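Local coordinates for S.cerevisiae chromosome XVI reading frame ORF YPL253c (Saccharomyces cerevisiae, PDB 2O0A), which recruits the kinesin-14 motor Kar3 to microtubules, targets or maintains it at spindle poles and cross-links antiparallel microtubules with it, here seen as its motor-like domain without a nucleotide site, at residues 26-31 and 266-271; 31-36 and 65-70; 106-111 and 225-230. All coordinates share one frame; numbering follows the deposited sequence.

Contact 1 of 3, residues 26-31 and 266-271. With EDO (1,2-ethanediol), chain B.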
# COMPACT_ATOMS: atom_id res chain seq x y z
N MET A 26 -10.78 0.19 9.32
CA MET A 26 -9.95 0.62 8.21
C MET A 26 -8.50 0.26 8.52
O MET A 26 -7.93 0.72 9.53
CB MET A 26 -10.09 2.12 7.96
CG MET A 26 -9.16 2.66 6.88
SD MET A 26 -9.44 1.86 5.29
CE MET A 26 -11.01 2.56 4.83
N ARG A 27 -7.89 -0.57 7.67
CA ARG A 27 -6.54 -1.08 7.91
C ARG A 27 -5.51 0.03 7.82
O ARG A 27 -5.45 0.78 6.83
CB ARG A 27 -6.20 -2.17 6.89
CG ARG A 27 -6.85 -3.49 7.19
CD ARG A 27 -6.70 -4.45 6.01
NE ARG A 27 -7.32 -5.73 6.33
CZ ARG A 27 -8.62 -5.98 6.21
NH1 ARG A 27 -9.46 -5.04 5.80
NH2 ARG A 27 -9.09 -7.18 6.51
N CYS A 28 -4.70 0.15 8.87
CA CYS A 28 -3.62 1.14 8.94
C CYS A 28 -2.47 0.55 9.75
O CYS A 28 -2.60 0.24 10.94
CB CYS A 28 -4.13 2.45 9.54
SG CYS A 28 -2.93 3.79 9.47
N TYR A 29 -1.36 0.34 9.06
CA TYR A 29 -0.20 -0.32 9.62
C TYR A 29 0.98 0.63 9.62
O TYR A 29 1.12 1.39 8.67
CB TYR A 29 0.14 -1.53 8.76
CG TYR A 29 -0.84 -2.67 8.95
CD1 TYR A 29 -0.46 -3.79 9.68
CD2 TYR A 29 -2.13 -2.64 8.39
CE1 TYR A 29 -1.34 -4.85 9.86
CE2 TYR A 29 -3.02 -3.70 8.56
CZ TYR A 29 -2.61 -4.79 9.30
OH TYR A 29 -3.47 -5.85 9.48
N ALA A 30 1.80 0.59 10.66
CA ALA A 30 3.03 1.39 10.70
C ALA A 30 4.21 0.47 10.47
O ALA A 30 4.35 -0.56 11.14
CB ALA A 30 3.16 2.09 12.06
N TYR A 31 5.07 0.83 9.52
CA TYR A 31 6.26 0.06 9.21
C TYR A 31 7.42 0.99 9.56
O TYR A 31 7.64 1.99 8.89
CB TYR A 31 6.22 -0.29 7.73
CG TYR A 31 7.19 -1.34 7.22
CD1 TYR A 31 7.89 -2.19 8.09
CD2 TYR A 31 7.36 -1.51 5.85
CE1 TYR A 31 8.76 -3.16 7.59
CE2 TYR A 31 8.21 -2.47 5.35
CZ TYR A 31 8.91 -3.30 6.22
OH TYR A 31 9.76 -4.23 5.67
N PHE A 266 -3.81 0.83 4.44
CA PHE A 266 -2.87 1.95 4.52
C PHE A 266 -1.60 1.50 5.21
O PHE A 266 -1.64 0.86 6.25
CB PHE A 266 -3.50 3.12 5.28
CG PHE A 266 -4.55 3.86 4.50
CD1 PHE A 266 -4.21 5.01 3.77
CD2 PHE A 266 -5.87 3.40 4.45
CE1 PHE A 266 -5.20 5.69 3.04
CE2 PHE A 266 -6.85 4.09 3.71
CZ PHE A 266 -6.51 5.23 3.02
N LEU A 267 -0.47 1.86 4.61
CA LEU A 267 0.84 1.52 5.12
C LEU A 267 1.62 2.83 5.34
O LEU A 267 1.84 3.58 4.39
CB LEU A 267 1.59 0.62 4.13
CG LEU A 267 2.97 0.17 4.60
CD1 LEU A 267 2.90 -0.67 5.89
CD2 LEU A 267 3.72 -0.60 3.49
N LEU A 268 1.98 3.10 6.59
CA LEU A 268 2.71 4.32 6.91
C LEU A 268 4.15 3.97 7.21
O LEU A 268 4.44 3.27 8.17
CB LEU A 268 2.05 5.09 8.06
CG LEU A 268 0.89 5.98 7.55
CD1 LEU A 268 -0.28 5.17 7.00
CD2 LEU A 268 0.39 6.88 8.65
N ASN A 269 5.05 4.42 6.34
CA ASN A 269 6.46 4.10 6.48
C ASN A 269 7.15 5.20 7.26
O ASN A 269 7.33 6.31 6.74
CB ASN A 269 7.11 3.91 5.10
CG ASN A 269 6.51 2.74 4.35
OD1 ASN A 269 6.85 1.57 4.60
ND2 ASN A 269 5.61 3.04 3.40
N LEU A 270 7.54 4.89 8.49
CA LEU A 270 8.07 5.89 9.41
C LEU A 270 9.56 5.68 9.58
O LEU A 270 10.00 4.74 10.23
CB LEU A 270 7.33 5.83 10.76
CG LEU A 270 5.80 5.82 10.80
CD1 LEU A 270 5.34 5.81 12.25
CD2 LEU A 270 5.17 7.01 10.05
N ASN A 271 10.34 6.57 8.98
CA ASN A 271 11.79 6.43 9.00
C ASN A 271 12.46 7.78 9.02
O ASN A 271 13.63 7.91 8.68
CB ASN A 271 12.25 5.64 7.77
CG ASN A 271 12.13 6.44 6.49
OD1 ASN A 271 11.34 7.39 6.40
ND2 ASN A 271 12.94 6.09 5.49
C1 EDO B . 9.78 1.14 6.39
O1 EDO B . 9.75 0.95 4.98
C2 EDO B . 10.48 2.48 6.69
O2 EDO B . 11.33 2.82 5.58
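Tyr-31 and Asn-269 lie abreast on two neighbouring parallel strands in the central sheet of a kinesin motor-domain fold. The axes of strands 27-31 and 266-270 are inclined by 21°, and the strands are joined by five backbone hydrogen bonds that alternate from Arg-27 O to Leu-270 N, the shortest from Leu-268 N to Tyr-29 O at 2.8 Å. Side chains therefore part to two faces. Cys-28, Phe-266 and Leu-268 pack on helix 276-289, and Ala-30 shares their face, while Tyr-29, Tyr-31, Leu-267 and Asn-269 occupy the other face, where helix 72-89 packs on Tyr-31 and Leu-267.

At the start of the strands Met-26, bent at its second and third torsions, brings SD up to the rim of the Phe-266 ring, 3.8 Å from CE2. The sulfur lies close to the ring plane, which makes this an edge-on Met-aromatic contact. On the same side as Phe-266, Cys-28 SG meets the Leu-268 methyl CD1 at 3.9 Å. Across the sheet, Leu-267 CD1 lies against the CB of Tyr-31, also at 3.8 Å.

The Tyr-31 ring and the Asn-269 amide are inclined by 54°, and OD1 approaches ring atom CD2 obliquely to 3.4 Å. Asn-269 points its ND2 the other way, to Leu-99 O on the next strand, which fixes the rotation of the amide and presents OD1 to an ethanediol, probably from the crystallisation liquor. That molecule rests its C1 over one face of the Tyr-31 ring, toward the rim, and its O1 donates to Asn-269 OD1 at 3.0 Å.

Contact 2 of 3, residues 31-36 and 65-70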
# COMPACT_ATOMS: atom_id res chain seq x y z
N TYR A 31 5.07 0.83 9.52
CA TYR A 31 6.26 0.06 9.21
C TYR A 31 7.42 0.99 9.56
O TYR A 31 7.64 1.99 8.89
CB TYR A 31 6.22 -0.29 7.73
CG TYR A 31 7.19 -1.34 7.22
CD1 TYR A 31 7.89 -2.19 8.09
CD2 TYR A 31 7.36 -1.51 5.85
CE1 TYR A 31 8.76 -3.16 7.59
CE2 TYR A 31 8.21 -2.47 5.35
CZ TYR A 31 8.91 -3.30 6.22
OH TYR A 31 9.76 -4.23 5.67
N VAL A 32 8.14 0.67 10.63
CA VAL A 32 8.95 1.70 11.30
C VAL A 32 10.43 1.36 11.34
O VAL A 32 10.79 0.20 11.52
CB VAL A 32 8.43 1.98 12.75
CG1 VAL A 32 6.94 2.36 12.75
CG2 VAL A 32 8.72 0.81 13.69
N MET A 33 11.27 2.38 11.17
CA MET A 33 12.71 2.25 11.36
C MET A 33 13.09 2.92 12.69
O MET A 33 13.46 4.09 12.71
CB MET A 33 13.49 2.86 10.20
CG MET A 33 13.46 2.01 8.96
SD MET A 33 14.59 0.62 9.11
CE MET A 33 15.89 1.15 8.00
N GLU A 34 12.93 2.16 13.79
CA GLU A 34 13.04 2.70 15.15
C GLU A 34 14.37 3.42 15.36
O GLU A 34 14.43 4.46 16.02
CB GLU A 34 12.85 1.59 16.21
CG GLU A 34 13.02 2.11 17.64
CD GLU A 34 12.66 1.12 18.72
OE1 GLU A 34 12.00 0.09 18.45
OE2 GLU A 34 13.03 1.39 19.88
N GLN A 35 15.44 2.87 14.79
CA GLN A 35 16.78 3.41 15.01
C GLN A 35 16.96 4.79 14.39
O GLN A 35 17.86 5.55 14.79
CB GLN A 35 17.84 2.41 14.53
CG GLN A 35 18.06 2.40 13.03
CD GLN A 35 17.00 1.62 12.24
OE1 GLN A 35 16.07 1.04 12.79
NE2 GLN A 35 17.15 1.64 10.92
N ASN A 36 16.10 5.14 13.43
CA ASN A 36 16.14 6.46 12.79
C ASN A 36 15.00 7.39 13.21
O ASN A 36 14.79 8.44 12.60
CB ASN A 36 16.22 6.32 11.27
CG ASN A 36 17.49 5.64 10.82
OD1 ASN A 36 18.45 5.48 11.60
ND2 ASN A 36 17.52 5.24 9.56
N ILE A 65 5.18 -2.58 12.80
CA ILE A 65 6.08 -3.56 12.25
C ILE A 65 7.50 -3.01 12.22
O ILE A 65 7.75 -2.01 11.56
CB ILE A 65 5.64 -3.92 10.79
CG1 ILE A 65 4.23 -4.51 10.79
CG2 ILE A 65 6.62 -4.88 10.15
CD1 ILE A 65 3.55 -4.47 9.41
N PRO A 66 8.44 -3.67 12.90
CA PRO A 66 9.82 -3.17 12.92
C PRO A 66 10.63 -3.60 11.69
O PRO A 66 10.87 -4.79 11.48
CB PRO A 66 10.40 -3.79 14.20
CG PRO A 66 9.63 -5.06 14.38
CD PRO A 66 8.29 -4.90 13.71
N HIS A 67 11.06 -2.62 10.90
CA HIS A 67 11.85 -2.87 9.70
C HIS A 67 13.20 -3.57 9.97
O HIS A 67 13.69 -4.31 9.12
CB HIS A 67 12.06 -1.57 8.92
CG HIS A 67 12.61 -1.77 7.55
ND1 HIS A 67 11.82 -1.76 6.42
CD2 HIS A 67 13.89 -1.94 7.11
CE1 HIS A 67 12.58 -1.95 5.35
NE2 HIS A 67 13.83 -2.06 5.75
N LEU A 68 13.81 -3.35 11.13
CA LEU A 68 15.06 -4.06 11.42
C LEU A 68 14.84 -5.55 11.61
O LEU A 68 15.77 -6.34 11.49
CB LEU A 68 15.79 -3.47 12.63
CG LEU A 68 15.05 -3.44 13.97
CD1 LEU A 68 15.08 -4.80 14.67
CD2 LEU A 68 15.64 -2.35 14.87
N LYS A 69 13.59 -5.94 11.88
CA LYS A 69 13.21 -7.34 12.03
C LYS A 69 12.53 -7.90 10.77
O LYS A 69 12.67 -9.08 10.46
CB LYS A 69 12.31 -7.52 13.25
CG LYS A 69 11.67 -8.89 13.34
CD LYS A 69 11.48 -9.38 14.76
CE LYS A 69 10.48 -8.58 15.54
NZ LYS A 69 9.80 -9.46 16.52
N VAL A 70 11.79 -7.04 10.07
CA VAL A 70 10.97 -7.47 8.93
C VAL A 70 11.41 -6.72 7.66
O VAL A 70 11.14 -5.53 7.51
CB VAL A 70 9.45 -7.26 9.21
CG1 VAL A 70 8.61 -7.71 8.03
CG2 VAL A 70 9.02 -7.98 10.49
O HOH W 1 13.72 -0.78 12.50
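Val-32 and Ile-65 carry the backbone pairing as strands 27-32 and 63-66 of the motor-like domain run out in parallel. Val-32 N donates to Ile-65 O at 2.9 Å, and His-67 N returns the bond to Val-32 O. Between these two acceptor and donor groups sits Pro-66, whose nitrogen points away from the partner strand, so the proline costs the pairing no bond. Beyond it the chain turns, and Pro-66 O takes both Lys-69 N and Val-70 N.

Hydroxyl chemistry follows from that turn. Tyr-31, its CG trans to the backbone N (chi1 -167°), carries its ring obliquely across Ile-65 and donates from OH to Val-70 O over 2.6 Å; the donor stands above the carbonyl plane, 39° out of it. Val-70 O is also near the ring plane, at its edge, as is Ile-65 O.

Apolar and ring contacts fill the sides. Ile-65 CG2 touches Tyr-31 CD1 at 3.6 Å. The rings of Tyr-31 and His-67 meet obliquely, with planes at 43°. From the other side Met-33, bent along its side chain, lays SD obliquely against the imidazole, 3.3 Å from His-67 CD2; the same sulfur takes a weak bond from Gln-35 NE2.

Water gathers the ends of both segments. One molecule donates to Val-32 O and, at 3.0 Å, to Gln-35 OE1, while accepting from Leu-68 N at 2.9 Å and weakly from Glu-34 N. Where direct strand pairing stops, then, a water takes over the link between the two segments, and the buried tyrosine hydroxyl finds its acceptor in a backbone carbonyl of the turn, a pairing that asks for no charge.

Contact 3 of 3, residues 106-111 and 225-230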
# COMPACT_ATOMS: atom_id res chain seq x y z
N SER A 106 12.43 0.13 -3.18
CA SER A 106 12.62 -1.24 -2.73
C SER A 106 11.29 -1.91 -2.35
O SER A 106 11.11 -3.12 -2.54
CB SER A 106 13.61 -1.31 -1.56
OG SER A 106 13.08 -0.63 -0.45
N LEU A 107 10.36 -1.11 -1.81
CA LEU A 107 9.04 -1.64 -1.44
C LEU A 107 8.26 -2.05 -2.69
O LEU A 107 7.63 -3.12 -2.73
CB LEU A 107 8.24 -0.63 -0.62
CG LEU A 107 6.96 -1.20 -0.01
CD1 LEU A 107 7.26 -2.18 1.16
CD2 LEU A 107 6.04 -0.07 0.45
N ARG A 108 8.33 -1.19 -3.71
CA ARG A 108 7.72 -1.46 -5.00
C ARG A 108 8.27 -2.74 -5.63
O ARG A 108 7.51 -3.60 -6.08
CB ARG A 108 7.92 -0.25 -5.92
CG ARG A 108 7.17 -0.36 -7.23
CD ARG A 108 7.64 0.69 -8.22
NE ARG A 108 7.65 2.00 -7.60
CZ ARG A 108 8.66 2.86 -7.58
NH1 ARG A 108 9.81 2.66 -8.22
NH2 ARG A 108 8.50 4.00 -6.93
N GLU A 109 9.60 -2.87 -5.62
CA GLU A 109 10.31 -4.04 -6.11
C GLU A 109 9.82 -5.30 -5.39
O GLU A 109 9.47 -6.31 -6.01
CB GLU A 109 11.79 -3.83 -5.84
CG GLU A 109 12.74 -4.91 -6.31
CD GLU A 109 14.19 -4.52 -6.06
OE1 GLU A 109 14.56 -4.25 -4.90
OE2 GLU A 109 14.96 -4.49 -7.04
N SER A 110 9.80 -5.23 -4.06
CA SER A 110 9.38 -6.35 -3.23
C SER A 110 7.94 -6.75 -3.49
O SER A 110 7.61 -7.94 -3.50
CB SER A 110 9.61 -6.05 -1.75
OG SER A 110 11.01 -5.99 -1.51
N LEU A 111 7.09 -5.75 -3.71
CA LEU A 111 5.69 -6.01 -3.99
C LEU A 111 5.56 -6.84 -5.25
O LEU A 111 4.87 -7.85 -5.27
CB LEU A 111 4.91 -4.69 -4.15
CG LEU A 111 3.46 -4.82 -4.61
CD1 LEU A 111 2.60 -5.62 -3.62
CD2 LEU A 111 2.88 -3.45 -4.83
N PHE A 225 -1.76 -0.23 -6.20
CA PHE A 225 -0.70 0.18 -5.29
C PHE A 225 -0.46 1.66 -5.47
O PHE A 225 -0.03 2.11 -6.55
CB PHE A 225 0.56 -0.64 -5.57
CG PHE A 225 1.76 -0.26 -4.75
CD1 PHE A 225 1.69 -0.21 -3.36
CD2 PHE A 225 2.98 -0.03 -5.37
CE1 PHE A 225 2.82 0.11 -2.59
CE2 PHE A 225 4.12 0.28 -4.61
CZ PHE A 225 4.04 0.35 -3.22
N ILE A 226 -0.77 2.42 -4.43
CA ILE A 226 -0.66 3.87 -4.47
C ILE A 226 0.58 4.28 -3.68
O ILE A 226 0.75 3.87 -2.54
CB ILE A 226 -1.93 4.53 -3.87
CG1 ILE A 226 -3.17 4.12 -4.66
CG2 ILE A 226 -1.74 6.05 -3.75
CD1 ILE A 226 -3.15 4.50 -6.14
N GLU A 227 1.46 5.08 -4.30
CA GLU A 227 2.65 5.57 -3.63
C GLU A 227 2.54 7.07 -3.42
O GLU A 227 2.46 7.84 -4.39
CB GLU A 227 3.91 5.23 -4.42
CG GLU A 227 4.22 3.74 -4.40
CD GLU A 227 5.40 3.41 -5.31
OE1 GLU A 227 5.18 3.16 -6.50
OE2 GLU A 227 6.52 3.37 -4.81
N LEU A 228 2.53 7.48 -2.17
CA LEU A 228 2.60 8.88 -1.81
C LEU A 228 3.91 9.03 -1.05
O LEU A 228 3.96 8.81 0.14
CB LEU A 228 1.39 9.27 -0.95
CG LEU A 228 0.04 9.24 -1.67
CD1 LEU A 228 -1.09 9.14 -0.69
CD2 LEU A 228 -0.09 10.47 -2.59
N ASN A 229 4.98 9.38 -1.77
CA ASN A 229 6.33 9.10 -1.25
C ASN A 229 7.15 10.34 -0.87
O ASN A 229 8.38 10.27 -0.73
CB ASN A 229 7.12 8.19 -2.21
CG ASN A 229 6.60 6.74 -2.25
OD1 ASN A 229 5.64 6.35 -1.55
ND2 ASN A 229 7.26 5.92 -3.07
N ASN A 230 6.46 11.45 -0.69
CA ASN A 230 7.04 12.64 -0.05
C ASN A 230 5.99 13.41 0.74
O ASN A 230 4.79 13.17 0.56
CB ASN A 230 7.80 13.51 -1.07
CG ASN A 230 6.95 13.89 -2.27
OD1 ASN A 230 7.38 13.72 -3.42
ND2 ASN A 230 5.76 14.43 -2.02
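Arg-108 leaves its helix toward Glu-227 with CG opposite the backbone N, then bends at its third torsion (chi3 -50°), which turns the edge of the guanidinium to the Glu-227 carboxylate. Glu-227 comes to meet it on an extended chain from a CG lying beside its own N. The setting is the alpha/beta layering of the kinesin motor fold: helix 105-116 runs almost antiparallel to the strand, their axes 11.0 Å apart in these segments. By comparison with active kinesins the strand probably corresponds to the one that leads into switch II, but this domain lacks a nucleotide-binding site.

The arginine grips the carboxylate side-on with two nitrogens. NE donates to OE1 of Glu-227 at 2.9 Å, nearly straight and onto the syn lone pair; NH2 reaches OE2 at 3.0 Å in a more bent bond (136°), consistent with the 57° between the guanidinium and carboxylate planes. Asn-229 ND2 also donates to OE2, so that oxygen has two donors, both on the same face of the carboxylate. Arg-108 is held further by Phe-185 O and Cys-187 O at NH1 and by Asp-188 at NH2, and Asp-188 also takes Asn-229 ND2. A leucine in place of Arg-108 would probably leave the buried Glu-227 carboxylate and Asp-188 without their countercharge and the two carbonyls without their donor.

Beside the ion pair, Phe-225 points from the strand to the helix. Its CE2 comes 4.0 Å from Arg-108 CA, and Leu-107 CD2 touches the ring edge at CZ. Over one face, a CH-pi contact sets the Leu-111 methyl CD2 3.4 Å from Phe-225 CG.

How the contacts relate
All three contacts reach one sheet, in which strand 27-32 stands between 63-66 and 265-270. Contacts 1 and 2 share Tyr-31 and have centres about 12 Å apart; Ala-30 O with Ile-65 N (2.7 Å) and Leu-270 O with Met-33 N (2.8 Å) are probable hydrogen bonds between them. Contact 3 lies further across the sheet, beyond strand 94-99, with its centre also about 12 Å from that of contact 1. It meets contact 1 where Leu-107 CD2 packs on Leu-267 CD2 at 3.9 Å, but does not touch contact 2, about 16 Å away between centres. The ethanediol lies about 4 Å from the Tyr-31 side chain and about 6 Å from that of Leu-107.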